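Local coordinates for protein 4-oxalmesaconate hydratase (Pseudomonas putida, PDB 5CGZ) that catalyses the zinc-dependent hydration of the enol of oxalomesaconate to 4-carboxy-4-hydroxy-2-oxoadipate, the third step of gallate breakdown, at residues W16-E27 / L173-K182; L95-R103 / E132-K143. One frame throughout, in Å; residues are numbered along the deposited sequence. Where two conformers were deposited one is given.

Interaction 1: W16-E27 / L173-K182; sequences WRAGGAIALHAE and LDITSVWDKK
Leu24 and Leu173 meet tip to tip where helix 13-27, the first helix of the Rossmann-like fold, lies against the end of strand 171-174, outermost in the sheet within this chain, and the turn into helix 179-186. Both leucines hold CG anti to the backbone N (Leu24 chi1 -171°, Leu173 chi1 -174°), which points each branch at the other segment and brings Leu24 CD2 to 3.7 Å from Leu173 CD1. The other methyl of Leu173, CD2, is pressed tightly on the small Ala21, 3.4 Å from its CA. Glycine suits position 20 because Ile175 CG2 lies on its bare backbone, 3.7 Å from Gly20 C, and a beta carbon there would run into Ile175 CD1. Val178, the N-cap residue, sets its CB against Ala23 CB.

Two lysines border this apolar seam. Lys182, extended beyond CG, runs alongside Gly20 and donates from NZ to Trp16 O at 2.8 Å, standing above the carbonyl plane; its charge also pairs with Glu226, whose carboxylate receives Gly20 N and Ala21 N. Glu27 and Lys181 approach from opposite directions, and Lys181 NZ meets the anti lone pair of Glu27 OE2 at 2.7 Å.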
loop_
_atom_site.group_PDB
_atom_site.type_symbol
_atom_site.label_atom_id
_atom_site.label_comp_id
_atom_site.label_asym_id
_atom_site.label_seq_id
_atom_site.Cartn_x
_atom_site.Cartn_y
_atom_site.Cartn_z
ATOM N N TRP A 16 -13.854 8.990 24.374
ATOM C CA TRP A 16 -12.475 8.487 24.319
ATOM C C TRP A 16 -11.645 9.169 23.238
ATOM O O TRP A 16 -10.472 9.491 23.452
ATOM C CB TRP A 16 -12.429 6.980 24.051
ATOM C CG TRP A 16 -13.298 6.103 24.904
ATOM C CD1 TRP A 16 -14.289 5.267 24.471
ATOM C CD2 TRP A 16 -13.226 5.936 26.327
ATOM N NE1 TRP A 16 -14.846 4.601 25.539
ATOM C CE2 TRP A 16 -14.215 4.995 26.688
ATOM C CE3 TRP A 16 -12.422 6.490 27.330
ATOM C CZ2 TRP A 16 -14.427 4.601 28.010
ATOM C CZ3 TRP A 16 -12.631 6.096 28.643
ATOM C CH2 TRP A 16 -13.628 5.163 28.970
ATOM N N ARG A 17 -12.257 9.379 22.076
ATOM C CA ARG A 17 -11.507 9.657 20.845
ATOM C C ARG A 17 -11.573 11.101 20.372
ATOM O O ARG A 17 -10.747 11.514 19.561
ATOM C CB ARG A 17 -12.015 8.744 19.712
ATOM C CG ARG A 17 -12.098 7.303 20.139
ATOM C CD ARG A 17 -12.456 6.312 19.035
ATOM N NE ARG A 17 -12.886 5.104 19.729
ATOM C CZ ARG A 17 -12.053 4.285 20.363
ATOM N NH1 ARG A 17 -10.740 4.507 20.328
ATOM N NH2 ARG A 17 -12.531 3.239 21.013
ATOM N N ALA A 18 -12.554 11.860 20.858
ATOM C CA ALA A 18 -12.782 13.216 20.354
ATOM C C ALA A 18 -13.021 14.253 21.453
ATOM O O ALA A 18 -13.274 15.421 21.151
ATOM C CB ALA A 18 -13.969 13.214 19.388
ATOM N N GLY A 19 -12.962 13.829 22.717
ATOM C CA GLY A 19 -13.263 14.718 23.828
ATOM C C GLY A 19 -12.427 15.988 23.804
ATOM O O GLY A 19 -12.951 17.096 23.964
ATOM N N GLY A 20 -11.126 15.833 23.587
ATOM C CA GLY A 20 -10.233 16.977 23.489
ATOM C C GLY A 20 -10.617 17.911 22.356
ATOM O O GLY A 20 -10.727 19.118 22.551
ATOM N N ALA A 21 -10.816 17.356 21.162
ATOM C CA ALA A 21 -11.136 18.165 19.998
ATOM C C ALA A 21 -12.440 18.939 20.225
ATOM O O ALA A 21 -12.571 20.094 19.817
ATOM C CB ALA A 21 -11.238 17.285 18.741
ATOM N N ILE A 22 -13.403 18.294 20.870
ATOM C CA ILE A 22 -14.691 18.930 21.142
ATOM C C ILE A 22 -14.528 20.114 22.108
ATOM O O ILE A 22 -14.951 21.239 21.806
ATOM C CB ILE A 22 -15.711 17.905 21.705
ATOM C CG1 ILE A 22 -16.067 16.876 20.619
ATOM C CG2 ILE A 22 -16.971 18.622 22.202
ATOM C CD1 ILE A 22 -16.867 15.682 21.107
ATOM N N ALA A 23 -13.891 19.862 23.251
ATOM C CA ALA A 23 -13.689 20.896 24.262
ATOM C C ALA A 23 -12.844 22.042 23.723
ATOM O O ALA A 23 -13.119 23.210 24.008
ATOM C CB ALA A 23 -13.040 20.302 25.516
ATOM N N LEU A 24 -11.820 21.712 22.938
ATOM C CA LEU A 24 -10.912 22.731 22.421
ATOM C C LEU A 24 -11.643 23.679 21.463
ATOM O O LEU A 24 -11.528 24.905 21.576
ATOM C CB LEU A 24 -9.700 22.092 21.720
ATOM C CG LEU A 24 -8.577 23.059 21.322
ATOM C CD1 LEU A 24 -7.882 23.633 22.552
ATOM C CD2 LEU A 24 -7.557 22.409 20.384
ATOM N N HIS A 25 -12.390 23.127 20.515
ATOM C CA HIS A 25 -13.055 23.987 19.540
ATOM C C HIS A 25 -14.252 24.735 20.156
ATOM O O HIS A 25 -14.560 25.855 19.746
ATOM C CB HIS A 25 -13.482 23.179 18.307
ATOM C CG HIS A 25 -12.327 22.761 17.442
ATOM N ND1 HIS A 25 -11.571 21.638 17.704
ATOM C CD2 HIS A 25 -11.778 23.341 16.346
ATOM C CE1 HIS A 25 -10.615 21.531 16.794
ATOM N NE2 HIS A 25 -10.719 22.552 15.959
ATOM N N ALA A 26 -14.915 24.130 21.136
ATOM C CA ALA A 26 -15.978 24.829 21.855
ATOM C C ALA A 26 -15.435 26.136 22.461
ATOM O O ALA A 26 -16.086 27.185 22.396
ATOM C CB ALA A 26 -16.575 23.933 22.942
ATOM N N GLU A 27 -14.225 26.079 23.016
ATOM C CA GLU A 27 -13.613 27.266 23.613
ATOM C C GLU A 27 -13.201 28.273 22.550
ATOM O O GLU A 27 -12.985 29.453 22.851
ATOM C CB GLU A 27 -12.414 26.877 24.483
ATOM C CG GLU A 27 -12.821 26.064 25.701
ATOM C CD GLU A 27 -11.692 25.879 26.704
ATOM O OE1 GLU A 27 -10.561 26.337 26.434
ATOM O OE2 GLU A 27 -11.942 25.281 27.773
ATOM N N LEU A 173 -3.656 17.375 17.139
ATOM C CA LEU A 173 -4.353 18.481 17.773
ATOM C C LEU A 173 -3.857 18.611 19.207
ATOM O O LEU A 173 -3.996 17.677 19.993
ATOM C CB LEU A 173 -5.867 18.256 17.748
ATOM C CG LEU A 173 -6.741 19.405 18.252
ATOM C CD1 LEU A 173 -6.687 20.589 17.272
ATOM C CD2 LEU A 173 -8.183 18.933 18.477
ATOM N N ASP A 174 -3.272 19.756 19.539
ATOM C CA ASP A 174 -2.787 19.991 20.896
ATOM C C ASP A 174 -3.965 20.276 21.811
ATOM O O ASP A 174 -4.583 21.335 21.720
ATOM C CB ASP A 174 -1.792 21.155 20.926
ATOM C CG ASP A 174 -1.191 21.380 22.307
ATOM O OD1 ASP A 174 -1.565 20.657 23.258
ATOM O OD2 ASP A 174 -0.347 22.294 22.441
ATOM N N ILE A 175 -4.275 19.333 22.692
ATOM C CA ILE A 175 -5.418 19.488 23.583
ATOM C C ILE A 175 -4.976 19.719 25.027
ATOM O O ILE A 175 -5.760 19.549 25.961
ATOM C CB ILE A 175 -6.354 18.252 23.542
ATOM C CG1 ILE A 175 -5.621 17.005 24.044
ATOM C CG2 ILE A 175 -6.925 18.048 22.135
ATOM C CD1 ILE A 175 -6.576 15.859 24.406
ATOM N N THR A 176 -3.718 20.101 25.203
ATOM C CA THR A 176 -3.172 20.337 26.533
ATOM C C THR A 176 -4.058 21.286 27.367
ATOM O O THR A 176 -4.291 21.051 28.552
ATOM C CB THR A 176 -1.754 20.917 26.444
ATOM O OG1 THR A 176 -0.888 19.974 25.785
ATOM C CG2 THR A 176 -1.222 21.225 27.843
ATOM N N SER A 177 -4.573 22.337 26.736
ATOM C CA SER A 177 -5.357 23.349 27.452
ATOM C C SER A 177 -6.744 22.866 27.876
ATOM O O SER A 177 -7.407 23.528 28.668
ATOM C CB SER A 177 -5.501 24.613 26.595
ATOM O OG SER A 177 -6.279 24.354 25.436
ATOM N N VAL A 178 -7.190 21.717 27.373
ATOM C CA VAL A 178 -8.496 21.210 27.790
ATOM C C VAL A 178 -8.441 19.794 28.335
ATOM O O VAL A 178 -9.474 19.132 28.436
ATOM C CB VAL A 178 -9.529 21.241 26.632
ATOM C CG1 VAL A 178 -9.849 22.688 26.243
ATOM C CG2 VAL A 178 -9.026 20.429 25.424
ATOM N N TRP A 179 -7.256 19.323 28.702
ATOM C CA TRP A 179 -7.164 17.945 29.176
ATOM C C TRP A 179 -8.086 17.692 30.377
ATOM O O TRP A 179 -8.720 16.636 30.458
ATOM C CB TRP A 179 -5.717 17.552 29.541
ATOM C CG TRP A 179 -5.705 16.195 30.166
ATOM C CD1 TRP A 179 -5.487 15.899 31.481
ATOM C CD2 TRP A 179 -6.011 14.952 29.518
ATOM N NE1 TRP A 179 -5.610 14.542 31.686
ATOM C CE2 TRP A 179 -5.930 13.939 30.499
ATOM C CE3 TRP A 179 -6.329 14.597 28.200
ATOM C CZ2 TRP A 179 -6.161 12.594 30.206
ATOM C CZ3 TRP A 179 -6.561 13.259 27.909
ATOM C CH2 TRP A 179 -6.479 12.274 28.911
ATOM N N ASP A 180 -8.186 18.652 31.297
ATOM C CA ASP A 180 -9.019 18.448 32.490
ATOM C C ASP A 180 -10.471 18.173 32.114
ATOM O O ASP A 180 -11.129 17.333 32.729
ATOM C CB ASP A 180 -8.943 19.655 33.432
ATOM C CG ASP A 180 -7.588 19.773 34.126
ATOM O OD1 ASP A 180 -6.801 18.798 34.089
ATOM O OD2 ASP A 180 -7.316 20.843 34.713
ATOM N N LYS A 181 -10.964 18.880 31.100
ATOM C CA LYS A 181 -12.316 18.647 30.612
ATOM C C LYS A 181 -12.430 17.261 29.982
ATOM O O LYS A 181 -13.374 16.528 30.274
ATOM C CB LYS A 181 -12.726 19.730 29.608
ATOM C CG LYS A 181 -13.095 21.050 30.261
ATOM C CD LYS A 181 -13.445 22.107 29.222
ATOM C CE LYS A 181 -13.986 23.377 29.881
ATOM N NZ LYS A 181 -14.309 24.413 28.854
ATOM N N LYS A 182 -11.471 16.883 29.131
ATOM C CA LYS A 182 -11.574 15.569 28.503
ATOM C C LYS A 182 -11.569 14.481 29.569
ATOM O O LYS A 182 -12.340 13.521 29.499
ATOM C CB LYS A 182 -10.447 15.302 27.496
ATOM C CG LYS A 182 -10.512 13.864 26.952
ATOM C CD LYS A 182 -9.569 13.593 25.782
ATOM C CE LYS A 182 -9.914 12.233 25.151
ATOM N NZ LYS A 182 -9.137 11.945 23.905
HETATM O O HOH W 1 -15.198 23.558 26.178
HETATM O O HOH W 2 -10.234 24.595 29.571
HETATM O O HOH W 3 -8.416 26.101 25.005
#

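Interaction 2: L95-R103 / E132-K143; sequences LFRLADVYR and EARIIAQAEGYK
The carbonyl oxygen of Tyr142 is gripped end-on by Arg103, on helix 92-105 of the Rossmann-like fold, whose NH1 and NH2 each donate to it at 2.9 Å from the same face of its plane. The same guanidinium takes Ala137 O side-on, with NE at 2.8 Å and a nearly straight N-H (162°), and NH2 sharing that oxygen. Arginine fits here because its flat, many-donor head can tie helix 92-105 at once to the last turn of helix 122-138 and to the loop beyond it; the bend at chi2 folds the chain back to reach both carbonyls. Cut back to alanine, this position would probably leave the carbonyls of Ala137 and Tyr142 without these donors, let the 139-142 turn shift, and deprive Glu146, the salt-bridge partner of NH1, of its mate.

Next to these bonds, helices 92-105 and 122-138 cross at -63° with axes 8.1 Å apart. Such closeness needs small residues, and Ala133 enters as a knob into the hole formed by Leu95, Leu98, Ala99 and Tyr102. Tyr102 turns a ring face to Arg134, whose CA lies 3.7 Å from the ring centroid in a CH-pi contact, while Arg134 NE leaves for Pro152 O.

The Tyr142 ring is sandwiched between Ile136 CG2 on one face and Lys143 CG on the opposite face. Phe96 lies near parallel to it, planes 12° apart, but slid aside with little overlap. Asp100 receives Lys143 NZ weakly, in a salt bridge. Its OD1 also accepts the hydroxyl of Tyr142, which comes from above the carboxylate plane, OH to OD1 2.7 Å.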
loop_
_atom_site.group_PDB
_atom_site.type_symbol
_atom_site.label_atom_id
_atom_site.label_comp_id
_atom_site.label_asym_id
_atom_site.label_seq_id
_atom_site.Cartn_x
_atom_site.Cartn_y
_atom_site.Cartn_z
ATOM N N LEU A 95 -29.196 7.504 6.258
ATOM C CA LEU A 95 -28.364 8.401 5.463
ATOM C C LEU A 95 -28.980 9.794 5.346
ATOM O O LEU A 95 -28.303 10.802 5.571
ATOM C CB LEU A 95 -28.135 7.798 4.075
ATOM C CG LEU A 95 -27.243 8.617 3.146
ATOM C CD1 LEU A 95 -25.811 8.638 3.665
ATOM C CD2 LEU A 95 -27.299 8.055 1.737
ATOM N N PHE A 96 -30.268 9.856 5.006
ATOM C CA PHE A 96 -30.955 11.145 4.881
ATOM C C PHE A 96 -31.087 11.857 6.243
ATOM O O PHE A 96 -30.966 13.084 6.329
ATOM C CB PHE A 96 -32.330 10.953 4.231
ATOM C CG PHE A 96 -32.264 10.525 2.782
ATOM C CD1 PHE A 96 -31.331 11.085 1.915
ATOM C CD2 PHE A 96 -33.130 9.561 2.288
ATOM C CE1 PHE A 96 -31.274 10.699 0.590
ATOM C CE2 PHE A 96 -33.077 9.168 0.953
ATOM C CZ PHE A 96 -32.148 9.736 0.106
ATOM N N ARG A 97 -31.338 11.090 7.299
ATOM C CA ARG A 97 -31.345 11.621 8.666
ATOM C C ARG A 97 -30.040 12.371 8.930
ATOM O O ARG A 97 -30.032 13.500 9.416
ATOM C CB ARG A 97 -31.512 10.496 9.706
ATOM C CG ARG A 97 -32.955 10.134 10.103
ATOM C CD ARG A 97 -33.144 10.113 11.646
ATOM N NE ARG A 97 -32.903 8.806 12.259
ATOM C CZ ARG A 97 -32.895 8.567 13.576
ATOM N NH1 ARG A 97 -32.670 7.338 14.008
ATOM N NH2 ARG A 97 -33.105 9.542 14.463
ATOM N N LEU A 98 -28.922 11.719 8.612
ATOM C CA LEU A 98 -27.613 12.315 8.856
ATOM C C LEU A 98 -27.349 13.498 7.916
ATOM O O LEU A 98 -26.776 14.505 8.330
ATOM C CB LEU A 98 -26.507 11.257 8.717
ATOM C CG LEU A 98 -25.122 11.667 9.228
ATOM C CD1 LEU A 98 -25.217 12.249 10.647
ATOM C CD2 LEU A 98 -24.170 10.465 9.212
ATOM N N ALA A 99 -27.760 13.385 6.655
ATOM C CA ALA A 99 -27.622 14.509 5.728
ATOM C C ALA A 99 -28.377 15.734 6.241
ATOM O O ALA A 99 -27.922 16.868 6.066
ATOM C CB ALA A 99 -28.111 14.132 4.332
ATOM N N ASP A 100 -29.528 15.509 6.874
ATOM C CA ASP A 100 -30.290 16.617 7.449
ATOM C C ASP A 100 -29.544 17.256 8.626
ATOM O O ASP A 100 -29.608 18.469 8.814
ATOM C CB ASP A 100 -31.679 16.146 7.894
ATOM C CG ASP A 100 -32.567 15.735 6.716
ATOM O OD1 ASP A 100 -32.262 16.111 5.557
ATOM O OD2 ASP A 100 -33.574 15.035 6.953
ATOM N N VAL A 101 -28.839 16.451 9.418
ATOM C CA VAL A 101 -28.006 17.018 10.477
ATOM C C VAL A 101 -26.953 17.937 9.862
ATOM O O VAL A 101 -26.729 19.046 10.353
ATOM C CB VAL A 101 -27.333 15.924 11.328
ATOM C CG1 VAL A 101 -26.345 16.541 12.325
ATOM C CG2 VAL A 101 -28.402 15.110 12.062
ATOM N N TYR A 102 -26.317 17.483 8.780
ATOM C CA TYR A 102 -25.330 18.300 8.074
ATOM C C TYR A 102 -25.932 19.620 7.607
ATOM O O TYR A 102 -25.327 20.682 7.772
ATOM C CB TYR A 102 -24.770 17.562 6.855
ATOM C CG TYR A 102 -23.538 16.702 7.093
ATOM C CD1 TYR A 102 -22.257 17.245 6.999
ATOM C CD2 TYR A 102 -23.654 15.336 7.350
ATOM C CE1 TYR A 102 -21.117 16.450 7.187
ATOM C CE2 TYR A 102 -22.518 14.529 7.535
ATOM C CZ TYR A 102 -21.258 15.097 7.453
ATOM O OH TYR A 102 -20.141 14.312 7.636
ATOM N N ARG A 103 -27.110 19.544 6.995
ATOM C CA ARG A 103 -27.765 20.740 6.464
ATOM C C ARG A 103 -28.085 21.734 7.592
ATOM O O ARG A 103 -27.974 22.943 7.415
ATOM C CB ARG A 103 -29.037 20.355 5.696
ATOM C CG ARG A 103 -28.799 19.703 4.323
ATOM C CD ARG A 103 -28.447 20.749 3.294
ATOM N NE ARG A 103 -28.117 20.222 1.971
ATOM C CZ ARG A 103 -29.001 19.989 1.001
ATOM N NH1 ARG A 103 -30.299 20.207 1.203
ATOM N NH2 ARG A 103 -28.583 19.530 -0.179
ATOM N N GLU A 132 -20.763 9.745 3.281
ATOM C CA GLU A 132 -21.761 9.765 2.224
ATOM C C GLU A 132 -22.843 10.811 2.534
ATOM O O GLU A 132 -23.291 11.517 1.628
ATOM C CB GLU A 132 -22.393 8.381 1.998
ATOM C CG GLU A 132 -23.201 8.369 0.680
ATOM C CD GLU A 132 -23.775 7.015 0.305
ATOM O OE1 GLU A 132 -23.804 6.113 1.167
ATOM O OE2 GLU A 132 -24.200 6.856 -0.865
ATOM N N ALA A 133 -23.250 10.931 3.802
ATOM C CA ALA A 133 -24.257 11.940 4.168
ATOM C C ALA A 133 -23.754 13.351 3.858
ATOM O O ALA A 133 -24.517 14.224 3.422
ATOM C CB ALA A 133 -24.635 11.827 5.642
ATOM N N ARG A 134 -22.465 13.572 4.093
ATOM C CA ARG A 134 -21.830 14.838 3.758
ATOM C C ARG A 134 -21.985 15.170 2.272
ATOM O O ARG A 134 -22.303 16.309 1.899
ATOM C CB ARG A 134 -20.347 14.784 4.141
ATOM C CG ARG A 134 -19.513 16.009 3.802
ATOM C CD ARG A 134 -18.094 15.756 4.327
ATOM N NE ARG A 134 -17.091 16.689 3.821
ATOM C CZ ARG A 134 -16.556 16.646 2.600
ATOM N NH1 ARG A 134 -16.941 15.723 1.720
ATOM N NH2 ARG A 134 -15.639 17.541 2.259
ATOM N N ILE A 135 -21.749 14.176 1.419
ATOM C CA ILE A 135 -21.857 14.379 -0.019
ATOM C C ILE A 135 -23.320 14.602 -0.444
ATOM O O ILE A 135 -23.597 15.467 -1.278
ATOM C CB ILE A 135 -21.250 13.190 -0.794
ATOM C CG1 ILE A 135 -19.731 13.116 -0.545
ATOM C CG2 ILE A 135 -21.560 13.306 -2.288
ATOM C CD1 ILE A 135 -19.089 11.804 -0.964
ATOM N N ILE A 136 -24.251 13.833 0.120
ATOM C CA ILE A 136 -25.674 14.055 -0.158
ATOM C C ILE A 136 -26.043 15.505 0.166
ATOM O O ILE A 136 -26.731 16.171 -0.613
ATOM C CB ILE A 136 -26.593 13.112 0.654
ATOM C CG1 ILE A 136 -26.264 11.640 0.364
ATOM C CG2 ILE A 136 -28.085 13.423 0.370
ATOM C CD1 ILE A 136 -26.284 11.284 -1.104
ATOM N N ALA A 137 -25.548 15.992 1.303
ATOM C CA ALA A 137 -25.849 17.351 1.760
ATOM C C ALA A 137 -25.226 18.430 0.863
ATOM O O ALA A 137 -25.624 19.602 0.910
ATOM C CB ALA A 137 -25.390 17.529 3.200
ATOM N N GLN A 138 -24.252 18.035 0.045
ATOM C CA GLN A 138 -23.678 18.937 -0.951
ATOM C C GLN A 138 -24.557 19.099 -2.200
ATOM O O GLN A 138 -24.379 20.039 -2.972
ATOM C CB GLN A 138 -22.301 18.433 -1.396
ATOM C CG GLN A 138 -21.203 18.459 -0.336
ATOM C CD GLN A 138 -19.915 17.830 -0.862
ATOM O OE1 GLN A 138 -19.964 16.922 -1.697
ATOM N NE2 GLN A 138 -18.761 18.310 -0.381
ATOM N N ALA A 139 -25.481 18.166 -2.417
ATOM C CA ALA A 139 -26.188 18.088 -3.700
ATOM C C ALA A 139 -27.346 19.080 -3.789
ATOM O O ALA A 139 -28.258 19.061 -2.964
ATOM C CB ALA A 139 -26.699 16.674 -3.935
ATOM N N GLU A 140 -27.310 19.941 -4.801
ATOM C CA GLU A 140 -28.349 20.950 -4.959
ATOM C C GLU A 140 -29.674 20.285 -5.349
ATOM O O GLU A 140 -30.734 20.902 -5.283
ATOM C CB GLU A 140 -27.909 22.008 -5.981
ATOM C CG GLU A 140 -26.817 22.922 -5.406
ATOM C CD GLU A 140 -26.297 23.972 -6.378
ATOM O OE1 GLU A 140 -25.061 24.184 -6.414
ATOM O OE2 GLU A 140 -27.112 24.597 -7.092
ATOM N N GLY A 141 -29.610 19.005 -5.707
ATOM C CA GLY A 141 -30.803 18.237 -6.021
ATOM C C GLY A 141 -31.373 17.511 -4.813
ATOM O O GLY A 141 -32.433 16.882 -4.892
ATOM N N TYR A 142 -30.668 17.574 -3.689
ATOM C CA TYR A 142 -31.207 17.014 -2.452
ATOM C C TYR A 142 -31.921 18.114 -1.684
ATOM O O TYR A 142 -31.282 19.085 -1.265
ATOM C CB TYR A 142 -30.114 16.390 -1.578
ATOM C CG TYR A 142 -30.652 15.904 -0.255
ATOM C CD1 TYR A 142 -31.510 14.805 -0.197
ATOM C CD2 TYR A 142 -30.327 16.551 0.934
ATOM C CE1 TYR A 142 -32.031 14.362 1.013
ATOM C CE2 TYR A 142 -30.833 16.111 2.157
ATOM C CZ TYR A 142 -31.685 15.012 2.186
ATOM O OH TYR A 142 -32.200 14.562 3.384
ATOM N N LYS A 143 -33.234 17.948 -1.497
ATOM C CA LYS A 143 -34.086 18.976 -0.894
ATOM C C LYS A 143 -33.766 20.344 -1.483
ATOM O O LYS A 143 -33.267 21.228 -0.786
ATOM C CB LYS A 143 -33.937 18.993 0.632
ATOM C CG LYS A 143 -34.394 17.684 1.284
ATOM C CD LYS A 143 -34.556 17.784 2.798
ATOM C CE LYS A 143 -35.081 16.457 3.361
ATOM N NZ LYS A 143 -35.405 16.518 4.828
#

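Overall arrangement
The two interactions lie on opposite sides of the chain's centre, their own centres about 28 Å apart and their nearest atoms about 13 Å apart. Along the chain, 16-27 comes first, then both halves of interaction 2, and finally 173-182, so interaction 1 closes a long loop that contains interaction 2 entirely. Both involve helices packed around one mixed sheet. Interaction 1 brings the first helix, which begins at the zinc ligand Asp13, to strand 171-174, the outermost of the sheet within this chain, which a strand of a second subunit continues. Interaction 2 joins helices 92-105 and 122-138 away from the zinc. Interaction 1 thus lies beside the second subunit, and interaction 2 mainly beside the third.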